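Local coordinates for protein ribonuclease mar1, putative (Trypanosoma cruzi, PDB 1YZV) that is of unknown function but belongs to the isochorismatase superfamily and may act as a hydrolase on a substrate not yet identified, at residues Gly74-Ser77 and Ala78-Leu82; Pro99-Met102 and Pro103-Leu107; Asp186-Phe189 and Lys190-Pro194. One frame throughout, in Å; residues are numbered along the deposited sequence.

Interaction 1. Residues Gly74-Ser77 and Ala78-Leu82; sequences GATS and ADIRL
Ser77 O is gripped twice: Ile80 N donates to it at 3.0 Å, with a fairly straight N-H...O angle of 161°, and a water gives it a hydrogen at 2.9 Å. The same water also donates to Ile80 O at 3.0 Å, bridging the two carbonyls that the turn brings together. Ser77 to Ile80 is a type I beta turn, and the serine hydroxyl adds a second clasp at its start: OG, anti to the backbone N (chi1 157°) and beside the carbonyl carbon, accepts from Asp79 N at 3.0 Å. This side-chain-to-backbone bond from residue i to i+2 makes an ST turn, so one residue holds the reversal through both its carbonyl and its hydroxyl; Asp79 CB sits beside the same OG that its own amide meets. The turn belongs to the long loop that leads from helix 70-73 to strand 87-91, outermost in this chain's parallel sheet, in this isochorismatase-type alpha/beta fold. On the apolar side, Thr76 sends its methyl across to Ile80, the two side chains crossing at about a right angle, with Thr76 CG2 3.8 Å from the Ile80 CD1. The Thr76 rotamer (chi1 -64°) directs this methyl toward Ile80 and leaves OG1, beside the backbone N, to hydrogen-bond Glu67 OE2. Ile80 also packs on Val43 and Ala46 of helix 39-56, while Ala78 N is held by Glu30 OE2 and Asp79 O by Asn47 ND2.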
# COMPACT_ATOMS: atom_id res chain seq x y z
N GLY A 74 27.72 -20.45 7.88
CA GLY A 74 28.91 -19.69 7.59
C GLY A 74 28.99 -18.35 8.31
O GLY A 74 28.02 -17.86 8.94
N ALA A 75 30.16 -17.74 8.22
CA ALA A 75 30.33 -16.40 8.79
C ALA A 75 29.64 -15.38 7.93
O ALA A 75 29.28 -15.66 6.77
CB ALA A 75 31.82 -16.05 8.91
N THR A 76 29.59 -14.16 8.43
CA THR A 76 29.25 -12.98 7.64
C THR A 76 30.12 -12.96 6.37
O THR A 76 31.32 -13.31 6.41
CB THR A 76 29.44 -11.70 8.51
OG1 THR A 76 28.50 -11.75 9.60
CG2 THR A 76 29.22 -10.40 7.71
N SER A 77 29.52 -12.59 5.24
CA SER A 77 30.21 -12.61 3.98
C SER A 77 31.54 -11.87 4.02
O SER A 77 31.60 -10.73 4.48
CB SER A 77 29.34 -12.02 2.84
OG SER A 77 30.16 -11.55 1.78
N ALA A 78 32.58 -12.48 3.46
CA ALA A 78 33.90 -11.85 3.40
C ALA A 78 33.94 -10.61 2.52
O ALA A 78 34.90 -9.84 2.61
CB ALA A 78 34.93 -12.85 2.90
N ASP A 79 32.92 -10.39 1.69
CA ASP A 79 32.86 -9.19 0.87
C ASP A 79 32.44 -7.97 1.72
O ASP A 79 32.52 -6.86 1.25
CB ASP A 79 31.85 -9.36 -0.26
CG ASP A 79 32.28 -10.37 -1.28
OD1 ASP A 79 33.50 -10.57 -1.42
OD2 ASP A 79 31.38 -10.99 -1.88
N ILE A 80 31.95 -8.19 2.93
CA ILE A 80 31.64 -7.09 3.82
C ILE A 80 32.88 -6.70 4.60
O ILE A 80 33.50 -7.55 5.23
CB ILE A 80 30.47 -7.45 4.80
CG1 ILE A 80 29.20 -7.70 4.01
CG2 ILE A 80 30.25 -6.33 5.84
CD1 ILE A 80 27.99 -8.20 4.86
N ARG A 81 33.21 -5.41 4.61
CA ARG A 81 34.33 -4.90 5.38
C ARG A 81 33.80 -4.33 6.67
O ARG A 81 33.30 -3.21 6.68
CB ARG A 81 35.08 -3.81 4.59
CG ARG A 81 35.70 -4.33 3.29
CD ARG A 81 36.33 -3.19 2.48
NE ARG A 81 36.81 -3.65 1.17
CZ ARG A 81 38.01 -4.22 0.94
NH1 ARG A 81 38.89 -4.41 1.94
NH2 ARG A 81 38.34 -4.61 -0.30
N LEU A 82 33.72 -5.17 7.70
CA LEU A 82 33.10 -4.73 8.93
C LEU A 82 33.94 -3.63 9.53
O LEU A 82 35.18 -3.69 9.48
CB LEU A 82 33.04 -5.90 9.92
CG LEU A 82 32.06 -7.00 9.53
CD1 LEU A 82 32.21 -8.16 10.49
CD2 LEU A 82 30.65 -6.43 9.49
O HOH W 1 33.06 -9.99 6.92

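Interaction 2. Residues Pro99-Met102 and Pro103-Leu107; sequences PQVM and PLVDL
Val101 O and Met102 O accept from amides three and four residues further on, Leu104 N at 2.8 Å from Val101 O and Asp106 N at 2.7 Å from Met102 O, winding the chain into one short helical turn. This is the weakly bonded helix about 102-105, which in sequence lies between strands 87-91 and 110-118 of the parallel sheet in this isochorismatase-type alpha/beta fold. Met102 O takes two donors: Asp106 N approaches almost in line with the C=O bond (163° at the oxygen), whereas Val105 N, 3.2 Å from the same oxygen, sits well above the carbonyl plane. The i-to-i+3 and i-to-i+4 bonds are thus shared at one acceptor just before the chain leaves the helix, and Asp106 itself centres an inverse gamma turn. Pro103 has no N-H to give; its ring instead fits against the preceding turn, with CD 3.1 Å from the Pro99 O and 3.6 Å from Met102 CB. Val101 and Val105 meet on the buried side through their CG1 methyls, 4.3 Å apart. Val105 carries that methyl between its backbone N and carbonyl carbon (chi1 65°), and also packs on Val110 and Val113 of strand 110-118, joining the helix to the sheet. Val101 and Leu104 rest on Phe89 of strand 87-91. On the outer side the Met102 chain bends at both chi2 and chi3, which curls its end back so that it passes obliquely across Asp106 and its thioether methyl meets the carboxylate; both side chains also touch Met134. The approach ends with Met102 CE 3.9 Å from Asp106 OD2.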
# COMPACT_ATOMS: atom_id res chain seq x y z
N PRO A 99 20.09 -11.67 24.29
CA PRO A 99 20.64 -11.04 25.52
C PRO A 99 21.99 -10.30 25.37
O PRO A 99 22.16 -9.27 25.98
CB PRO A 99 20.76 -12.20 26.50
CG PRO A 99 19.73 -13.22 26.04
CD PRO A 99 19.61 -13.05 24.54
N GLN A 100 22.88 -10.75 24.50
CA GLN A 100 24.13 -10.02 24.27
C GLN A 100 24.00 -8.69 23.50
O GLN A 100 24.92 -7.84 23.49
CB GLN A 100 25.10 -10.91 23.51
CG GLN A 100 25.86 -11.91 24.39
CD GLN A 100 26.97 -12.63 23.61
OE1 GLN A 100 26.69 -13.43 22.70
NE2 GLN A 100 28.23 -12.27 23.91
N VAL A 101 22.94 -8.60 22.70
CA VAL A 101 22.64 -7.39 21.94
C VAL A 101 21.92 -6.31 22.75
O VAL A 101 22.19 -5.12 22.59
CB VAL A 101 21.80 -7.76 20.69
CG1 VAL A 101 21.22 -6.51 19.99
CG2 VAL A 101 22.66 -8.59 19.76
N MET A 102 21.14 -6.74 23.74
CA MET A 102 20.30 -5.84 24.51
C MET A 102 21.03 -4.69 25.22
O MET A 102 20.54 -3.57 25.16
CB MET A 102 19.42 -6.64 25.49
CG MET A 102 18.34 -7.43 24.80
SD MET A 102 17.00 -6.39 24.17
CE MET A 102 16.04 -6.01 25.64
N PRO A 103 22.21 -4.94 25.83
CA PRO A 103 22.96 -3.83 26.45
C PRO A 103 23.52 -2.79 25.45
O PRO A 103 24.12 -1.76 25.86
CB PRO A 103 24.13 -4.53 27.15
CG PRO A 103 23.82 -6.02 27.10
CD PRO A 103 22.92 -6.22 25.94
N LEU A 104 23.41 -3.08 24.16
CA LEU A 104 23.87 -2.16 23.12
C LEU A 104 22.77 -1.25 22.60
O LEU A 104 23.07 -0.17 22.09
CB LEU A 104 24.46 -2.95 21.94
CG LEU A 104 25.97 -3.21 21.87
CD1 LEU A 104 26.65 -3.13 23.15
CD2 LEU A 104 26.26 -4.54 21.19
N VAL A 105 21.52 -1.67 22.73
CA VAL A 105 20.39 -0.94 22.17
C VAL A 105 19.34 -0.58 23.21
O VAL A 105 18.57 0.35 23.01
CB VAL A 105 19.74 -1.78 21.00
CG1 VAL A 105 19.12 -3.08 21.50
CG2 VAL A 105 18.68 -0.99 20.27
N ASP A 106 19.24 -1.36 24.29
CA ASP A 106 18.26 -1.07 25.35
C ASP A 106 18.78 0.07 26.24
O ASP A 106 18.91 -0.08 27.45
CB ASP A 106 18.01 -2.33 26.19
CG ASP A 106 16.80 -2.23 27.10
OD1 ASP A 106 15.84 -1.47 26.81
OD2 ASP A 106 16.77 -3.06 28.04
N LEU A 107 19.13 1.18 25.61
CA LEU A 107 19.58 2.42 26.30
C LEU A 107 18.73 3.55 25.74
O LEU A 107 18.46 3.57 24.56
CB LEU A 107 21.06 2.69 26.00
CG LEU A 107 22.08 1.60 26.36
CD1 LEU A 107 23.43 1.76 25.65
CD2 LEU A 107 22.28 1.59 27.87

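Interaction 3. Residues Asp186-Phe189 and Lys190-Pro194; sequences DPVF and KTIAP
Phe189 turns one ring face to Ala193, whose CB lies 4.0 Å from Phe189 CE2 and is offset toward the ring's rim. With CG anti to the backbone N (chi1 -175°), the ring extends along the first turn of helix 189-197, where Met178 and Leu181 of helix 173-181 and Phe94 of a second subunit also pack on it. One residue earlier, Val188 and Ile192 lie side by side and point the same way, Val188 CG2 4.2 Å from the Ile192 CG1, and Ile192 continues onto Leu52 and Ala55 of helix 39-56. Beneath these pairs run i-to-i+4 bonds, Ile192 N to Val188 O at 3.0 Å and Ala193 N to Phe189 O at 2.7 Å. Asp186 caps the start of the helix: OD1 accepts from Val188 N at 2.9 Å, on its anti side and 24° out of the carboxylate plane, and also bonds Tyr16 OH, while OD2 pairs with His15 NE2. A water accepts from Lys190 N and donates to Asp186 O, serving another first-turn amide. Several polar partners and the helix start at this carboxylate would probably favour the ionised form of Asp186.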
# COMPACT_ATOMS: atom_id res chain seq x y z
N ASP A 186 26.32 20.09 6.65
CA ASP A 186 26.71 19.31 7.80
C ASP A 186 28.20 18.91 7.76
O ASP A 186 28.73 18.56 6.70
CB ASP A 186 25.85 18.06 7.95
CG ASP A 186 26.14 17.31 9.24
OD1 ASP A 186 27.12 16.51 9.29
OD2 ASP A 186 25.37 17.47 10.19
N PRO A 187 28.91 19.06 8.89
CA PRO A 187 30.36 18.74 8.88
C PRO A 187 30.75 17.36 8.28
O PRO A 187 31.89 17.23 7.87
CB PRO A 187 30.74 18.76 10.37
CG PRO A 187 29.71 19.61 11.03
CD PRO A 187 28.44 19.44 10.23
N VAL A 188 29.92 16.32 8.39
CA VAL A 188 30.30 15.01 7.83
C VAL A 188 29.88 14.81 6.38
O VAL A 188 30.22 13.78 5.79
CB VAL A 188 29.81 13.76 8.68
CG1 VAL A 188 30.27 13.86 10.09
CG2 VAL A 188 28.34 13.61 8.69
N PHE A 189 29.10 15.73 5.80
CA PHE A 189 28.63 15.51 4.43
C PHE A 189 29.75 15.20 3.43
O PHE A 189 29.65 14.25 2.60
CB PHE A 189 27.80 16.68 3.92
CG PHE A 189 27.22 16.43 2.58
CD1 PHE A 189 26.08 15.65 2.45
CD2 PHE A 189 27.77 17.00 1.45
CE1 PHE A 189 25.54 15.39 1.18
CE2 PHE A 189 27.26 16.73 0.22
CZ PHE A 189 26.11 15.95 0.09
N LYS A 190 30.78 16.02 3.45
CA LYS A 190 31.90 15.82 2.52
C LYS A 190 32.54 14.46 2.68
O LYS A 190 32.91 13.81 1.69
CB LYS A 190 32.95 16.92 2.72
CG LYS A 190 34.14 16.81 1.79
CD LYS A 190 33.83 17.45 0.42
CE LYS A 190 35.04 17.41 -0.53
NZ LYS A 190 34.71 18.22 -1.74
N THR A 191 32.57 13.97 3.91
CA THR A 191 33.10 12.64 4.15
C THR A 191 32.19 11.51 3.62
O THR A 191 32.67 10.50 3.19
CB THR A 191 33.36 12.42 5.65
OG1 THR A 191 34.25 13.43 6.13
CG2 THR A 191 34.00 11.09 5.88
N ILE A 192 30.87 11.70 3.71
CA ILE A 192 29.84 10.70 3.36
C ILE A 192 29.46 10.68 1.89
O ILE A 192 29.05 9.63 1.33
CB ILE A 192 28.51 11.01 4.21
CG1 ILE A 192 28.75 10.74 5.67
CG2 ILE A 192 27.32 10.19 3.74
CD1 ILE A 192 29.52 9.52 5.91
N ALA A 193 29.53 11.85 1.27
CA ALA A 193 29.10 12.07 -0.13
C ALA A 193 29.65 11.05 -1.14
O ALA A 193 28.89 10.57 -1.97
CB ALA A 193 29.45 13.48 -0.58
N PRO A 194 30.94 10.65 -1.01
CA PRO A 194 31.50 9.61 -1.90
C PRO A 194 30.78 8.25 -1.82
O PRO A 194 30.67 7.58 -2.85
CB PRO A 194 32.96 9.48 -1.43
CG PRO A 194 33.25 10.80 -0.77
CD PRO A 194 31.98 11.15 -0.09
O HOH W 2 30.89 18.56 5.02
O HOH W 3 33.22 15.79 6.13

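The three contacts follow one another along the chain without touching. Interactions 1 and 2 have centres about 22 Å apart and lie before and after strand 87-91 in sequence. Interaction 3 lies farther off, its centre about 26 Å from that of interaction 1 and 29 Å from that of interaction 2. Helix 39-56 nevertheless connects two of them: Val43 and Ala46 receive Ile80, whereas Leu52, Ala55 and Leu56 receive the 186-194 segment farther along the same helix. Interaction 2 instead leans on the sheet, through strands 87-91 and 110-118. Of the three, interaction 3 alone touches another subunit within the assembly. Their centres lie about 14, 16 and 20 Å from the centre of the chain.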